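Local atomic coordinates of beta-1,4-exocellulase (Thermobifida fusca, PDB entry 4B4H), a protein that hydrolyses cellulose as a cellobiohydrolase, probably releasing cellobiose from chain ends, this chain being the glycoside hydrolase family 6 catalytic domain of a longer protein. Residues I81-G86 with N95-P100; D136-L141 with G162-V167; N297-P302 with S315-R320; A332-R337 with Y349-P354; P355-G360 with G402-A407. One frame throughout, in Å; residues are numbered along the deposited sequence.

Contact 1: residues I81-G86 with N95-P100; sequences IYNLPG and NGELGP
Leu-98 lies against the backbone of Asn-83 to Pro-85, and each step of its side chain finds a partner there. Its CB faces Asn-83 O at 3.8 Å and also nears Pro-85 CA. Further out, Leu-98 CG packs on Asn-83 ND2, and Leu-98 CD1 ends 3.7 Å from Asn-83 O, the two side chains crossing at about a right angle. The Asn-83 amide is the polar centre. With CG anti to the backbone N (chi1 -159°), it reaches the later part of the same loop, where ND2 donates to Glu-97 OE2 (2.9 Å). This bond is bent, 138° at the hydrogen, and approaches the carboxylate on its anti side; the same oxygen accepts from Ile-43 N. One water donates to Asn-83 OD1 and accepts from Glu-97 N; another accepts from Leu-98 N and lies within bonding distance of Asn-83 OD1 and Leu-84 O. A leucine here would probably cost both waters their shared acceptor and Glu-97 OE2 its amide donor, leaving that oxygen to Ile-43 N. Beyond Pro-85, Gly-86 N donates to Leu-98 O (2.9 Å). Gly-86 has positive phi, and a side chain there would press on Pro-100 CA. Both segments belong to the long loop that follows strand 75-81, one of the parallel strands of the family 6 barrel, and carries Asp-88, predicted to be an active-site residue.

Contact 2: residues D136-L141 with G162-V167; sequences DSLPNL and GYVNGV
Tyr-163 drives its ring from helix 162-175 into the turn at Ser-137, and here the contact is closest. The ring presents its edge to the turn: CE2 of Tyr-163 stands 3.5 Å from Ser-137 O, near the ring plane. CB of the same tyrosine touches Leu-141 CD1 at 3.7 Å. At the far end Tyr-163 OH is hydrogen-bonded to Gly-86 O and to Cys-89 N, two backbone partners that satisfy the buried hydroxyl. Ser-137 O is itself gripped twice, by Asn-140 N and by Asn-140 ND2 (3.0 Å). The first of these bonds closes a type I beta turn from Ser-137 to Asn-140, and the side-chain bond reinforces it; the turn follows barrel strand 127-133 and leads into helix 140-143, just beyond Asp-136, the predicted proton donor. Asn-140 ND2 also donates to Asp-136 OD1 (3.1 Å) in a nearly straight bond of 171°, coming from above the carboxylate plane, while Asn-140 OD1 is bonded to Asn-144 ND2. Packing is slacker towards the partly exposed Val-164. Leu-138, its CG beside the backbone N (chi1 -64°), sends one branch each way: CD2 lies 4.2 Å from Val-164 CG2, and CD1 lies 4.3 Å from Val-167 CG1. Helix 198-209 covers this side, with Ala-208 touching Leu-138 and Val-167, and Glu-207 touching Val-164.

Contact 3: residues N297-P302 with S315-R320; sequences NRPTGP and SRIDRR
Asn-297, Arg-298 and Pro-299 meet Arg-319, Ile-317 and Ser-315 where the loops before and after helix 308-315 come together, towards the periphery of the family 6 domain. The Arg-319 guanidinium lies with one face under Asn-297 CB, which is 3.3 Å from Arg-319 CZ and over the centre of the group. A bend in the arginine chain (chi3 -53°) accompanies this placement. In the same way Ile-317 CG2 covers one face of the Arg-298 guanidinium, 3.8 Å from Arg-298 CZ, and Tyr-417 makes a cation-pi contact with this arginine. Pro-299 wedges its ring against the backbone, with CG 3.5 Å from Arg-316 O. At the other end Ser-315 OG sits beside Pro-302 CA and is hydrogen-bonded to Ser-303 N and Tyr-311 O. Within 315-320, Asp-318 forms an Asx turn with Arg-320 N, and Arg-320 grips its carboxylate side-on, NH2 to OD2 at 2.8 Å. Arg-316 points NH1 and NH2 end-on at Arg-320 O. No direct hydrogen bond joins the two segments, so their fit rests on carbon laid over flat cations and on the proline ring, while the strong polar bonds stiffen 315-320 from within.

Contact 4: residues A332-R337 with Y349-P354; sequences AGLGER and YVWVKP
Glu-336 O is held by two donors, the indole NE1 of Trp-351 at 2.9 Å and the hydroxyl of Thr-288. The indole bond is bent, 141° at the hydrogen, and its donor stands above the carbonyl plane, not on a lone pair. A second carbonyl, Gly-335 O, lies at the edge of the same ring, 3.6 Å from Trp-351 CZ2, and accepts a hydrogen bond from Arg-337 NH1. The arginine doubles back (chi2 61°, then a further bend at chi3) and runs beside the indole, bringing its CD to 3.5 Å from Trp-351 CZ2. Leu-334 completes the packing, its CD2 3.9 Å from Trp-351 CH2. The Tyr-349 ring is met at its edge by the Glu-336 carboxylate, OE1 being 3.4 Å from Tyr-349 CE2, with the two planes nearly perpendicular. A valine in place of Trp-351 would probably leave Glu-336 O without its indole donor and open a gap between Leu-334 and the Arg-337 chain. In the other direction, Val-350 faces the barrel interior, touching Gln-78 of strand 75-81 and Ile-223 of strand 221-224, neither of which pairs with its own strand. The contact thus seats loop 332-337 against the C-terminal end of strand 346-350, whose parallel partner is 283-287; as in other family 6 barrels, the chain leaving this strand runs into the substrate site, here at Lys-353, predicted to bind substrate.

Contact 5: residues P355-G360 with G402-A407; sequences PGESDG and GHWFSA
Gly-356 to Ser-358 pair with Gly-402 to Phe-405 through a single beta bridge, centred on Glu-357 and Trp-404. It joins the loop after strand 346-350 of the family 6 barrel, which carries Glu-357, predicted to bind substrate, and Asp-359, the predicted proton acceptor, to the lead-in of helix 406-414. Three backbone hydrogen bonds hold the pair: Phe-405 N to Gly-356 O at 2.7 Å, Ser-358 N to His-403 O at 3.0 Å, and Gly-402 N to Ser-358 O at 2.8 Å. The last two are almost straight. Phe-405 occupies the N-cap position of helix 406-414, so the bridge ends where that helix begins.

Trp-404 turns its indole back over Gly-356, with CG anti to the backbone N (chi1 -164°), and Gly-356 CA makes a CH-pi contact 3.9 Å from the centroid of the six-membered ring, well over the face. Gly-356 O lies over a face as well, displaced towards the rim. Any side chain at Gly-356 would collide with Trp-404 CH2, and at its backbone angles a CB would also be jammed against Pro-355 O. Indole NE1 is bonded to Glu-25, which also receives Ser-406 OG.

Among the other contacts, carbon meets carbonyl oxygen: Glu-357 CG lies 3.4 Å from Gly-402 O, and Ser-358 CB 3.5 Å from His-403 O. Asp-359 faces away from this strip and pairs with Arg-290 in a salt bridge. Directly before it, Ser-358 OG accepts from Gly-360 N at 3.0 Å, closing an ST turn.

Overall arrangement
Contacts 2 and 4 are buried, contacts 1 and 5 partly so, and contact 3 lies farthest out, about 22 Å from the chain's centre to its own. Contacts 1 and 2 touch through Leu-84, which packs on Ser-137 and Tyr-163, and through Tyr-163 OH, which meets Gly-86 O; they bring together loops following neighbouring barrel strands, 75-81 and 127-133. Contacts 4 and 5 also adjoin: Lys-353 NZ bonds Ser-358 O, and Leu-334 packs on Pro-355. Contacts 1 and 2 lie on the opposite side of the chain's centre from contact 4. Chemistry changes with place: waters and an amide in contact 1, apolar side chains in contact 2, guanidinium faces in contact 3, an indole-to-carbonyl bond in contact 4, backbone pairing in contact 5.

Contact 1: residues I81-G86 with N95-P100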
# COMPACT_ATOMS: atom_id res chain seq x y z
N ILE A 81 -2.25 -9.25 3.91
CA ILE A 81 -3.52 -9.70 4.49
C ILE A 81 -4.58 -8.69 4.04
O ILE A 81 -4.50 -7.50 4.39
CB ILE A 81 -3.41 -9.70 6.03
CG1 ILE A 81 -2.19 -10.54 6.48
CG2 ILE A 81 -4.69 -10.20 6.69
CD1 ILE A 81 -2.09 -11.93 5.87
N TYR A 82 -5.60 -9.13 3.30
CA TYR A 82 -6.45 -8.19 2.60
C TYR A 82 -7.80 -8.78 2.21
O TYR A 82 -8.05 -9.04 1.03
CB TYR A 82 -5.71 -7.67 1.36
CG TYR A 82 -6.43 -6.66 0.50
CD1 TYR A 82 -7.21 -5.66 1.08
CD2 TYR A 82 -6.27 -6.65 -0.89
CE1 TYR A 82 -7.85 -4.71 0.29
CE2 TYR A 82 -6.91 -5.72 -1.69
CZ TYR A 82 -7.69 -4.74 -1.10
OH TYR A 82 -8.31 -3.80 -1.91
N ASN A 83 -8.64 -9.01 3.20
CA ASN A 83 -9.96 -9.62 2.95
C ASN A 83 -11.04 -9.22 3.95
O ASN A 83 -11.98 -10.00 4.16
CB ASN A 83 -9.84 -11.16 2.87
CG ASN A 83 -11.01 -11.81 2.13
OD1 ASN A 83 -11.63 -11.18 1.28
ND2 ASN A 83 -11.28 -13.08 2.43
N LEU A 84 -10.97 -8.00 4.50
CA LEU A 84 -11.93 -7.56 5.52
C LEU A 84 -13.37 -7.66 5.02
O LEU A 84 -13.61 -7.51 3.83
CB LEU A 84 -11.67 -6.11 5.93
CG LEU A 84 -10.61 -5.92 7.02
CD1 LEU A 84 -10.37 -4.43 7.20
CD2 LEU A 84 -10.91 -6.57 8.37
N PRO A 85 -14.33 -7.91 5.94
CA PRO A 85 -15.72 -7.82 5.50
C PRO A 85 -16.05 -6.40 5.06
O PRO A 85 -15.56 -5.44 5.66
CB PRO A 85 -16.50 -8.15 6.77
CG PRO A 85 -15.58 -7.80 7.89
CD PRO A 85 -14.23 -8.19 7.38
N GLY A 86 -16.86 -6.27 4.01
CA GLY A 86 -17.21 -4.96 3.48
C GLY A 86 -15.99 -4.20 2.98
O GLY A 86 -15.90 -2.98 3.13
N ASN A 95 -13.60 -5.91 -5.07
CA ASN A 95 -13.31 -7.29 -5.41
C ASN A 95 -13.29 -8.20 -4.19
O ASN A 95 -13.25 -9.42 -4.33
CB ASN A 95 -11.98 -7.39 -6.15
CG ASN A 95 -11.97 -6.61 -7.44
OD1 ASN A 95 -13.03 -6.30 -8.00
ND2 ASN A 95 -10.79 -6.27 -7.92
N GLY A 96 -13.32 -7.61 -2.99
CA GLY A 96 -13.33 -8.37 -1.75
C GLY A 96 -14.53 -9.29 -1.72
O GLY A 96 -15.63 -8.87 -2.03
N GLU A 97 -14.30 -10.57 -1.44
CA GLU A 97 -15.41 -11.52 -1.52
C GLU A 97 -16.27 -11.44 -0.27
O GLU A 97 -17.43 -11.85 -0.28
CB GLU A 97 -14.86 -12.93 -1.71
CG GLU A 97 -14.12 -13.41 -0.47
CD GLU A 97 -13.10 -14.49 -0.73
OE1 GLU A 97 -13.08 -15.11 -1.82
OE2 GLU A 97 -12.28 -14.71 0.19
N LEU A 98 -15.73 -10.90 0.82
CA LEU A 98 -16.49 -10.92 2.07
C LEU A 98 -17.34 -9.68 2.25
O LEU A 98 -16.85 -8.56 2.24
CB LEU A 98 -15.54 -11.12 3.26
CG LEU A 98 -14.87 -12.49 3.37
CD1 LEU A 98 -14.37 -12.70 4.78
CD2 LEU A 98 -15.81 -13.62 2.98
N GLY A 99 -18.65 -9.89 2.42
CA GLY A 99 -19.57 -8.79 2.65
C GLY A 99 -19.50 -8.13 4.03
O GLY A 99 -18.81 -8.62 4.93
N PRO A 100 -20.27 -7.05 4.22
CA PRO A 100 -20.18 -6.24 5.43
C PRO A 100 -20.61 -6.95 6.71
O PRO A 100 -20.19 -6.55 7.81
CB PRO A 100 -21.12 -5.06 5.12
CG PRO A 100 -22.05 -5.56 4.07
CD PRO A 100 -21.32 -6.59 3.29
O HOH W 1 -13.42 -9.07 1.47
O HOH W 2 -11.61 -11.41 -1.54

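Contact 2: residues D136-L141 with G162-V167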
# COMPACT_ATOMS: atom_id res chain seq x y z
N ASP A 136 -6.39 -0.09 2.46
CA ASP A 136 -7.66 0.57 2.12
C ASP A 136 -8.75 0.24 3.15
O ASP A 136 -9.91 -0.02 2.77
CB ASP A 136 -8.13 0.17 0.71
CG ASP A 136 -9.31 1.00 0.24
OD1 ASP A 136 -9.45 2.15 0.68
OD2 ASP A 136 -10.11 0.50 -0.57
N SER A 137 -8.41 0.26 4.44
CA SER A 137 -9.35 -0.08 5.51
C SER A 137 -9.59 1.07 6.47
O SER A 137 -10.34 2.00 6.15
CB SER A 137 -8.91 -1.36 6.26
OG SER A 137 -7.64 -1.22 6.87
N LEU A 138 -8.91 1.05 7.61
CA LEU A 138 -9.19 1.97 8.71
C LEU A 138 -9.35 3.45 8.38
O LEU A 138 -10.21 4.12 8.96
CB LEU A 138 -8.12 1.79 9.81
CG LEU A 138 -8.12 0.41 10.49
CD1 LEU A 138 -7.00 0.31 11.50
CD2 LEU A 138 -9.47 0.06 11.11
N PRO A 139 -8.51 4.01 7.47
CA PRO A 139 -8.66 5.46 7.24
C PRO A 139 -9.98 5.86 6.55
O PRO A 139 -10.38 7.02 6.61
CB PRO A 139 -7.42 5.82 6.39
CG PRO A 139 -6.42 4.74 6.74
CD PRO A 139 -7.26 3.50 6.86
N ASN A 140 -10.66 4.89 5.93
CA ASN A 140 -12.00 5.15 5.39
C ASN A 140 -12.98 5.56 6.49
O ASN A 140 -13.89 6.36 6.25
CB ASN A 140 -12.56 3.93 4.66
CG ASN A 140 -11.86 3.68 3.34
OD1 ASN A 140 -12.03 4.42 2.37
ND2 ASN A 140 -11.09 2.61 3.28
N LEU A 141 -12.79 5.02 7.69
CA LEU A 141 -13.67 5.32 8.83
C LEU A 141 -13.42 6.69 9.44
O LEU A 141 -14.17 7.13 10.31
CB LEU A 141 -13.60 4.22 9.89
CG LEU A 141 -13.75 2.80 9.33
CD1 LEU A 141 -13.63 1.79 10.45
CD2 LEU A 141 -15.05 2.60 8.57
N GLY A 162 -16.56 -3.59 12.15
CA GLY A 162 -16.07 -4.74 11.36
C GLY A 162 -14.61 -4.59 11.00
O GLY A 162 -13.86 -5.54 11.12
N TYR A 163 -14.24 -3.41 10.51
CA TYR A 163 -12.83 -3.08 10.26
C TYR A 163 -11.98 -3.08 11.52
O TYR A 163 -10.94 -3.72 11.56
CB TYR A 163 -12.70 -1.71 9.59
CG TYR A 163 -12.99 -1.64 8.11
CD1 TYR A 163 -13.68 -2.66 7.42
CD2 TYR A 163 -12.61 -0.51 7.40
CE1 TYR A 163 -13.94 -2.54 6.06
CE2 TYR A 163 -12.87 -0.39 6.05
CZ TYR A 163 -13.54 -1.41 5.38
OH TYR A 163 -13.79 -1.27 4.04
N VAL A 164 -12.43 -2.37 12.55
CA VAL A 164 -11.64 -2.25 13.78
C VAL A 164 -11.42 -3.64 14.40
O VAL A 164 -10.29 -4.02 14.73
CB VAL A 164 -12.31 -1.25 14.78
CG1 VAL A 164 -11.62 -1.28 16.13
CG2 VAL A 164 -12.31 0.15 14.21
N ASN A 165 -12.50 -4.40 14.56
CA ASN A 165 -12.43 -5.72 15.18
C ASN A 165 -11.75 -6.77 14.30
O ASN A 165 -11.06 -7.65 14.83
CB ASN A 165 -13.82 -6.21 15.59
CG ASN A 165 -14.36 -5.46 16.79
OD1 ASN A 165 -13.62 -4.92 17.60
ND2 ASN A 165 -15.69 -5.44 16.91
N GLY A 166 -11.96 -6.69 12.99
CA GLY A 166 -11.28 -7.58 12.03
C GLY A 166 -9.78 -7.39 12.14
O GLY A 166 -9.05 -8.36 12.37
N VAL A 167 -9.33 -6.15 11.97
CA VAL A 167 -7.92 -5.79 12.09
C VAL A 167 -7.32 -6.23 13.43
O VAL A 167 -6.23 -6.81 13.45
CB VAL A 167 -7.70 -4.28 11.84
CG1 VAL A 167 -6.30 -3.87 12.28
CG2 VAL A 167 -7.94 -3.93 10.39

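Contact 3: residues N297-P302 with S315-R320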
# COMPACT_ATOMS: atom_id res chain seq x y z
N ASN A 297 9.47 12.81 -18.76
CA ASN A 297 8.60 13.79 -18.10
C ASN A 297 9.04 14.20 -16.70
O ASN A 297 8.50 15.14 -16.12
CB ASN A 297 7.16 13.28 -18.07
CG ASN A 297 6.47 13.41 -19.40
OD1 ASN A 297 6.47 12.47 -20.21
ND2 ASN A 297 5.91 14.57 -19.65
N ARG A 298 10.03 13.50 -16.14
CA ARG A 298 10.49 13.83 -14.81
C ARG A 298 11.21 15.16 -14.80
O ARG A 298 12.11 15.38 -15.61
CB ARG A 298 11.39 12.73 -14.24
CG ARG A 298 11.73 12.93 -12.77
CD ARG A 298 12.93 12.09 -12.37
NE ARG A 298 13.40 12.37 -11.01
CZ ARG A 298 12.95 11.78 -9.91
NH1 ARG A 298 11.99 10.88 -9.98
NH2 ARG A 298 13.46 12.11 -8.73
N PRO A 299 10.81 16.08 -13.89
CA PRO A 299 11.55 17.34 -13.74
C PRO A 299 13.00 17.05 -13.37
O PRO A 299 13.27 16.13 -12.62
CB PRO A 299 10.84 18.03 -12.58
CG PRO A 299 9.46 17.44 -12.57
CD PRO A 299 9.63 16.02 -13.00
N THR A 300 13.92 17.84 -13.93
CA THR A 300 15.35 17.69 -13.62
C THR A 300 15.82 18.84 -12.71
O THR A 300 17.03 19.02 -12.48
CB THR A 300 16.20 17.62 -14.90
OG1 THR A 300 16.07 18.85 -15.64
CG2 THR A 300 15.75 16.46 -15.78
N GLY A 301 14.85 19.58 -12.20
CA GLY A 301 15.08 20.74 -11.34
C GLY A 301 13.80 21.54 -11.17
O GLY A 301 12.80 21.24 -11.84
N PRO A 302 13.81 22.56 -10.29
CA PRO A 302 12.61 23.36 -10.03
C PRO A 302 12.16 24.16 -11.24
O PRO A 302 13.00 24.58 -12.06
CB PRO A 302 13.06 24.33 -8.92
CG PRO A 302 14.33 23.76 -8.37
CD PRO A 302 14.97 23.02 -9.51
N SER A 315 7.34 21.08 -11.30
CA SER A 315 8.42 20.72 -10.38
C SER A 315 8.22 19.38 -9.70
O SER A 315 9.17 18.78 -9.21
CB SER A 315 8.57 21.79 -9.30
OG SER A 315 9.05 22.99 -9.86
N ARG A 316 6.96 18.93 -9.64
CA ARG A 316 6.62 17.71 -8.91
C ARG A 316 6.86 16.44 -9.72
O ARG A 316 6.59 16.40 -10.92
CB ARG A 316 5.18 17.75 -8.39
CG ARG A 316 4.07 17.88 -9.43
CD ARG A 316 2.78 18.12 -8.66
NE ARG A 316 1.60 18.42 -9.47
CZ ARG A 316 0.69 17.52 -9.84
NH1 ARG A 316 0.85 16.23 -9.55
NH2 ARG A 316 -0.37 17.90 -10.53
N ILE A 317 7.39 15.42 -9.05
CA ILE A 317 7.67 14.15 -9.72
C ILE A 317 6.41 13.28 -9.80
O ILE A 317 6.21 12.61 -10.79
CB ILE A 317 8.87 13.39 -9.12
CG1 ILE A 317 8.60 12.96 -7.67
CG2 ILE A 317 10.13 14.24 -9.26
CD1 ILE A 317 9.50 11.86 -7.18
N ASP A 318 5.59 13.29 -8.75
CA ASP A 318 4.27 12.67 -8.80
C ASP A 318 3.41 13.54 -9.71
O ASP A 318 2.99 14.64 -9.31
CB ASP A 318 3.67 12.61 -7.39
CG ASP A 318 2.32 11.91 -7.33
OD1 ASP A 318 1.67 11.66 -8.37
OD2 ASP A 318 1.90 11.61 -6.19
N ARG A 319 3.17 13.06 -10.94
CA ARG A 319 2.49 13.84 -11.97
C ARG A 319 0.99 13.56 -12.07
O ARG A 319 0.33 13.99 -13.02
CB ARG A 319 3.13 13.61 -13.34
CG ARG A 319 4.60 13.98 -13.39
CD ARG A 319 5.07 14.07 -14.83
NE ARG A 319 4.75 12.86 -15.58
CZ ARG A 319 5.53 11.79 -15.66
NH1 ARG A 319 6.73 11.79 -15.08
NH2 ARG A 319 5.15 10.73 -16.37
N ARG A 320 0.43 12.88 -11.09
CA ARG A 320 -0.98 12.54 -11.15
C ARG A 320 -1.88 13.79 -11.16
O ARG A 320 -1.47 14.86 -10.76
CB ARG A 320 -1.35 11.66 -9.99
CG ARG A 320 -0.85 10.24 -10.14
CD ARG A 320 -1.25 9.43 -8.93
NE ARG A 320 -0.51 9.82 -7.73
CZ ARG A 320 -0.77 9.35 -6.52
NH1 ARG A 320 -1.78 8.50 -6.31
NH2 ARG A 320 -0.01 9.74 -5.49

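Contact 4: residues A332-R337 with Y349-P354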
# COMPACT_ATOMS: atom_id res chain seq x y z
N ALA A 332 3.47 6.32 -14.72
CA ALA A 332 4.19 5.96 -13.51
C ALA A 332 5.47 5.19 -13.85
O ALA A 332 5.59 4.58 -14.92
CB ALA A 332 3.30 5.17 -12.56
N GLY A 333 6.44 5.21 -12.94
CA GLY A 333 7.64 4.40 -13.13
C GLY A 333 8.01 3.60 -11.90
O GLY A 333 7.67 3.98 -10.79
N LEU A 334 8.74 2.51 -12.11
CA LEU A 334 9.29 1.74 -10.99
C LEU A 334 10.05 2.67 -10.06
O LEU A 334 10.77 3.55 -10.51
CB LEU A 334 10.24 0.65 -11.47
CG LEU A 334 9.63 -0.49 -12.28
CD1 LEU A 334 10.70 -1.38 -12.90
CD2 LEU A 334 8.70 -1.32 -11.42
N GLY A 335 9.87 2.47 -8.76
CA GLY A 335 10.58 3.27 -7.77
C GLY A 335 11.90 2.69 -7.33
O GLY A 335 12.40 1.72 -7.92
N GLU A 336 12.46 3.30 -6.29
CA GLU A 336 13.66 2.78 -5.62
C GLU A 336 13.47 1.31 -5.30
O GLU A 336 12.38 0.89 -4.86
CB GLU A 336 13.97 3.56 -4.35
CG GLU A 336 15.38 3.32 -3.80
CD GLU A 336 15.75 4.28 -2.69
OE1 GLU A 336 15.08 5.34 -2.57
OE2 GLU A 336 16.72 3.99 -1.93
N ARG A 337 14.51 0.52 -5.52
CA ARG A 337 14.46 -0.89 -5.25
C ARG A 337 14.45 -1.16 -3.74
O ARG A 337 14.88 -0.32 -2.94
CB ARG A 337 15.61 -1.62 -5.97
CG ARG A 337 15.21 -2.18 -7.34
CD ARG A 337 14.76 -1.12 -8.33
NE ARG A 337 15.89 -0.43 -8.94
CZ ARG A 337 15.83 0.72 -9.60
NH1 ARG A 337 14.69 1.41 -9.71
NH2 ARG A 337 16.95 1.21 -10.12
N TYR A 349 12.33 0.48 2.49
CA TYR A 349 11.48 0.64 1.33
C TYR A 349 11.23 -0.75 0.76
O TYR A 349 12.15 -1.54 0.64
CB TYR A 349 12.13 1.55 0.28
CG TYR A 349 12.42 2.98 0.73
CD1 TYR A 349 11.69 3.59 1.75
CD2 TYR A 349 13.41 3.73 0.09
CE1 TYR A 349 11.96 4.90 2.14
CE2 TYR A 349 13.68 5.03 0.46
CZ TYR A 349 12.97 5.62 1.48
OH TYR A 349 13.28 6.92 1.82
N VAL A 350 9.97 -1.03 0.44
CA VAL A 350 9.55 -2.36 -0.00
C VAL A 350 8.79 -2.30 -1.33
O VAL A 350 8.34 -1.24 -1.70
CB VAL A 350 8.74 -3.08 1.10
CG1 VAL A 350 9.63 -3.37 2.30
CG2 VAL A 350 7.54 -2.26 1.58
N TRP A 351 8.75 -3.39 -2.09
CA TRP A 351 7.86 -3.51 -3.23
C TRP A 351 6.75 -4.43 -2.82
O TRP A 351 6.86 -5.65 -2.99
CB TRP A 351 8.62 -4.06 -4.45
CG TRP A 351 9.42 -3.04 -5.23
CD1 TRP A 351 9.79 -1.75 -4.83
CD2 TRP A 351 10.00 -3.21 -6.57
NE1 TRP A 351 10.54 -1.13 -5.82
CE2 TRP A 351 10.70 -1.96 -6.88
CE3 TRP A 351 10.03 -4.24 -7.50
CZ2 TRP A 351 11.34 -1.75 -8.10
CZ3 TRP A 351 10.69 -4.03 -8.71
CH2 TRP A 351 11.34 -2.82 -8.99
N VAL A 352 5.66 -3.87 -2.30
CA VAL A 352 4.55 -4.72 -1.84
C VAL A 352 3.66 -5.09 -3.05
O VAL A 352 3.57 -6.28 -3.39
CB VAL A 352 3.79 -4.09 -0.65
CG1 VAL A 352 2.51 -4.85 -0.36
CG2 VAL A 352 4.66 -4.09 0.59
N LYS A 353 3.10 -4.09 -3.73
CA LYS A 353 2.47 -4.31 -5.04
C LYS A 353 3.48 -4.86 -6.06
O LYS A 353 4.51 -4.23 -6.29
CB LYS A 353 1.84 -3.01 -5.57
CG LYS A 353 1.21 -3.08 -6.95
CD LYS A 353 -0.14 -3.76 -6.98
CE LYS A 353 -0.54 -3.98 -8.43
NZ LYS A 353 -1.77 -4.82 -8.48
N PRO A 354 3.17 -6.01 -6.68
CA PRO A 354 4.12 -6.49 -7.70
C PRO A 354 3.91 -5.79 -9.05
O PRO A 354 2.87 -5.96 -9.67
CB PRO A 354 3.80 -8.00 -7.80
CG PRO A 354 2.77 -8.28 -6.74
CD PRO A 354 2.08 -6.97 -6.48

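Contact 5: residues P355-G360 with G402-A407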
# COMPACT_ATOMS: atom_id res chain seq x y z
N PRO A 355 4.90 -5.01 -9.51
CA PRO A 355 4.70 -4.21 -10.72
C PRO A 355 4.41 -5.04 -11.97
O PRO A 355 5.02 -6.09 -12.19
CB PRO A 355 6.04 -3.49 -10.89
CG PRO A 355 6.73 -3.61 -9.59
CD PRO A 355 6.27 -4.90 -8.99
N GLY A 356 3.46 -4.57 -12.78
CA GLY A 356 3.03 -5.32 -13.96
C GLY A 356 1.70 -5.99 -13.70
O GLY A 356 0.95 -6.27 -14.62
N GLU A 357 1.40 -6.23 -12.43
CA GLU A 357 0.06 -6.69 -12.10
C GLU A 357 -0.92 -5.54 -12.07
O GLU A 357 -0.71 -4.54 -11.36
CB GLU A 357 0.06 -7.47 -10.80
CG GLU A 357 0.72 -8.83 -10.96
CD GLU A 357 1.03 -9.53 -9.66
OE1 GLU A 357 0.37 -9.26 -8.63
OE2 GLU A 357 1.91 -10.40 -9.69
N SER A 358 -2.02 -5.70 -12.80
CA SER A 358 -3.03 -4.66 -12.93
C SER A 358 -3.65 -4.36 -11.57
O SER A 358 -3.71 -5.25 -10.70
CB SER A 358 -4.14 -5.10 -13.88
OG SER A 358 -5.14 -4.09 -13.96
N ASP A 359 -4.10 -3.12 -11.43
CA ASP A 359 -4.86 -2.63 -10.29
C ASP A 359 -6.36 -2.93 -10.40
O ASP A 359 -7.07 -2.87 -9.39
CB ASP A 359 -4.67 -1.11 -10.15
CG ASP A 359 -3.28 -0.73 -9.66
OD1 ASP A 359 -2.75 -1.43 -8.77
OD2 ASP A 359 -2.74 0.28 -10.13
N GLY A 360 -6.82 -3.25 -11.61
CA GLY A 360 -8.24 -3.45 -11.91
C GLY A 360 -8.53 -3.29 -13.39
O GLY A 360 -7.70 -2.76 -14.13
N GLY A 402 -4.59 -7.87 -10.68
CA GLY A 402 -3.64 -8.95 -10.48
C GLY A 402 -3.19 -9.67 -11.75
O GLY A 402 -2.20 -10.39 -11.72
N HIS A 403 -3.93 -9.48 -12.84
CA HIS A 403 -3.58 -10.08 -14.13
C HIS A 403 -2.48 -9.28 -14.75
O HIS A 403 -2.37 -8.09 -14.51
CB HIS A 403 -4.79 -10.09 -15.06
CG HIS A 403 -5.77 -11.20 -14.78
ND1 HIS A 403 -6.47 -11.80 -15.76
CD2 HIS A 403 -6.14 -11.83 -13.59
CE1 HIS A 403 -7.26 -12.75 -15.22
NE2 HIS A 403 -7.05 -12.77 -13.90
N TRP A 404 -1.65 -9.93 -15.55
CA TRP A 404 -0.49 -9.28 -16.13
C TRP A 404 -0.87 -8.16 -17.08
O TRP A 404 -1.71 -8.34 -17.95
CB TRP A 404 0.41 -10.29 -16.82
CG TRP A 404 1.76 -9.69 -17.05
CD1 TRP A 404 2.30 -9.27 -18.26
CD2 TRP A 404 2.75 -9.34 -16.04
NE1 TRP A 404 3.54 -8.73 -18.07
CE2 TRP A 404 3.87 -8.74 -16.76
CE3 TRP A 404 2.82 -9.45 -14.65
CZ2 TRP A 404 5.01 -8.30 -16.11
CZ3 TRP A 404 3.97 -9.01 -14.00
CH2 TRP A 404 5.04 -8.45 -14.71
N PHE A 405 -0.25 -6.99 -16.90
CA PHE A 405 -0.57 -5.80 -17.71
C PHE A 405 0.71 -5.35 -18.41
O PHE A 405 1.49 -4.58 -17.85
CB PHE A 405 -1.13 -4.71 -16.79
CG PHE A 405 -1.77 -3.54 -17.49
CD1 PHE A 405 -1.95 -3.49 -18.87
CD2 PHE A 405 -2.22 -2.46 -16.74
CE1 PHE A 405 -2.55 -2.39 -19.48
CE2 PHE A 405 -2.81 -1.36 -17.33
CZ PHE A 405 -2.98 -1.32 -18.71
N SER A 406 0.92 -5.85 -19.64
CA SER A 406 2.21 -5.69 -20.32
C SER A 406 2.52 -4.24 -20.71
O SER A 406 3.63 -3.74 -20.46
CB SER A 406 2.30 -6.61 -21.54
OG SER A 406 3.62 -6.62 -22.06
N ALA A 407 1.56 -3.57 -21.34
CA ALA A 407 1.69 -2.15 -21.61
C ALA A 407 2.13 -1.36 -20.36
O ALA A 407 3.06 -0.55 -20.43
CB ALA A 407 0.40 -1.58 -22.20